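Local coordinates for rhodopsin (Rubrobacter xylanophilus, PDB 6KFQ), which binds retinal in a seven-helix membrane bundle and pumps protons in response to light, at residues Y33-T38 with Q221-I226. Sequence-based numbering, arbitrary orientation.
With SO4 (sulfate ion), chain T.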
# COMPACT_ATOMS: atom_id res chain seq x y z
N TYR A 33 1.80 10.54 15.39
CA TYR A 33 1.46 10.68 13.98
C TYR A 33 1.65 9.38 13.21
O TYR A 33 0.96 9.14 12.22
CB TYR A 33 2.26 11.81 13.32
CG TYR A 33 3.76 11.66 13.40
CD1 TYR A 33 4.48 11.08 12.36
CD2 TYR A 33 4.47 12.12 14.50
CE1 TYR A 33 5.86 10.95 12.43
CE2 TYR A 33 5.83 12.00 14.58
CZ TYR A 33 6.53 11.41 13.55
OH TYR A 33 7.89 11.30 13.65
N PHE A 34 2.57 8.51 13.65
CA PHE A 34 2.70 7.19 13.04
C PHE A 34 1.42 6.39 13.21
O PHE A 34 0.92 5.77 12.27
CB PHE A 34 3.88 6.43 13.65
CG PHE A 34 5.22 6.83 13.11
CD1 PHE A 34 5.56 6.55 11.80
CD2 PHE A 34 6.14 7.47 13.92
CE1 PHE A 34 6.80 6.91 11.30
CE2 PHE A 34 7.39 7.83 13.43
CZ PHE A 34 7.72 7.55 12.11
N PHE A 35 0.87 6.39 14.43
CA PHE A 35 -0.35 5.64 14.70
C PHE A 35 -1.52 6.19 13.90
O PHE A 35 -2.37 5.43 13.42
CB PHE A 35 -0.65 5.66 16.21
CG PHE A 35 0.39 4.95 17.03
CD1 PHE A 35 0.16 3.67 17.51
CD2 PHE A 35 1.62 5.54 17.28
CE1 PHE A 35 1.12 3.01 18.24
CE2 PHE A 35 2.59 4.88 18.01
CZ PHE A 35 2.34 3.61 18.49
N VAL A 36 -1.57 7.52 13.73
CA VAL A 36 -2.65 8.14 12.96
C VAL A 36 -2.54 7.77 11.49
O VAL A 36 -3.53 7.38 10.86
CB VAL A 36 -2.64 9.66 13.17
CG1 VAL A 36 -3.68 10.33 12.30
CG2 VAL A 36 -2.86 9.99 14.64
N ILE A 37 -1.34 7.89 10.92
CA ILE A 37 -1.14 7.55 9.50
C ILE A 37 -1.47 6.10 9.25
O ILE A 37 -2.11 5.76 8.25
CB ILE A 37 0.31 7.86 9.08
CG1 ILE A 37 0.61 9.36 9.18
CG2 ILE A 37 0.57 7.34 7.67
CD1 ILE A 37 2.07 9.72 8.85
N THR A 38 -1.03 5.21 10.14
CA THR A 38 -1.19 3.78 9.91
C THR A 38 -2.63 3.32 10.11
O THR A 38 -3.10 2.41 9.41
CB THR A 38 -0.23 3.01 10.82
OG1 THR A 38 1.11 3.47 10.56
CG2 THR A 38 -0.30 1.53 10.54
N GLN A 221 10.26 0.80 20.91
CA GLN A 221 11.61 1.33 21.12
C GLN A 221 12.01 2.23 19.97
O GLN A 221 12.52 3.34 20.18
CB GLN A 221 12.61 0.19 21.27
CG GLN A 221 14.06 0.65 21.28
CD GLN A 221 15.04 -0.49 21.10
OE1 GLN A 221 14.63 -1.63 20.86
NE2 GLN A 221 16.33 -0.20 21.21
N ALA A 222 11.79 1.77 18.74
CA ALA A 222 12.11 2.58 17.57
C ALA A 222 11.30 3.88 17.57
O ALA A 222 11.85 4.97 17.35
CB ALA A 222 11.84 1.78 16.30
N LEU A 223 10.00 3.77 17.81
CA LEU A 223 9.15 4.96 17.87
C LEU A 223 9.67 5.94 18.92
O LEU A 223 9.89 7.12 18.62
CB LEU A 223 7.70 4.55 18.16
CG LEU A 223 7.11 3.68 17.04
CD1 LEU A 223 5.66 3.34 17.31
CD2 LEU A 223 7.28 4.35 15.69
N SER A 224 9.92 5.46 20.14
CA SER A 224 10.40 6.35 21.19
C SER A 224 11.75 6.95 20.82
O SER A 224 12.01 8.12 21.15
CB SER A 224 10.49 5.60 22.52
OG SER A 224 11.47 4.57 22.47
N ASP A 225 12.60 6.19 20.13
CA ASP A 225 13.85 6.74 19.61
C ASP A 225 13.58 7.96 18.74
O ASP A 225 14.23 9.00 18.87
CB ASP A 225 14.60 5.68 18.80
CG ASP A 225 15.41 4.73 19.67
OD1 ASP A 225 15.48 4.95 20.90
OD2 ASP A 225 15.98 3.76 19.12
N ILE A 226 12.60 7.85 17.84
CA ILE A 226 12.25 8.95 16.95
C ILE A 226 11.56 10.06 17.72
O ILE A 226 11.83 11.25 17.50
CB ILE A 226 11.39 8.43 15.78
CG1 ILE A 226 12.19 7.45 14.93
CG2 ILE A 226 10.87 9.59 14.92
CD1 ILE A 226 11.37 6.76 13.87
S SO4 T . 2.77 13.58 18.38
O1 SO4 T . 2.56 12.94 17.09
O2 SO4 T . 1.61 14.38 18.74
O3 SO4 T . 3.00 12.57 19.41
O4 SO4 T . 3.94 14.46 18.30
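The sulfate ion, probably from the crystallisation liquor, accepts hydrogen bonds from the backbone N-H groups of Arg-32 and Tyr-33, the latter a residue whose hydroxyl end reaches across to Ile-226. From Tyr-33 N to sulfate O1 is 3.0 Å, but the N-H...O angle of 126° marks a weak, bent bond. Both donors sit in the opening turn of helix 32-53, where the helix dipole would be likely to assist anion binding. O1 also lies in the plane of the Tyr-33 ring, at its edge, 3.3 Å from CD2. With chi1 at 58°, CG of Tyr-33 stands between the backbone N and the carbonyl carbon, and the ring extends until OH comes 3.7 Å from CG2 of Ile-226. On the way, Tyr-33 CE1 rests 3.6 Å above the Phe-34 ring plane, offset toward the rim.

In the seven-helix microbial rhodopsin fold, helix 32-53 is the second transmembrane helix, and helix 220-228 is the short helix following the seventh, 194-218. The axes of the two short segments come no nearer than 12.3 Å, their N-to-C directions 122° apart, so side chains bridge the gap. Leu-223 does this with a fork: CD2 touches Phe-34 CD2 at 3.8 Å, while CD1 lies 3.5 Å from Phe-35 CE2 and equally near CZ. Further along the Phe-34 ring, CZ and CE2 meet CD1 of Ile-226. Cutting Phe-34 back to an alanine removes the ring and would probably leave Leu-223 CD2 and Ile-226 CD1 without their shared partner, and the Tyr-33 ring without the surface its CE1 rests on. Leu-88 of helix 70-90 touches both Tyr-33 and Phe-34, whereas Phe-35 packs on Leu-217 of helix 194-218.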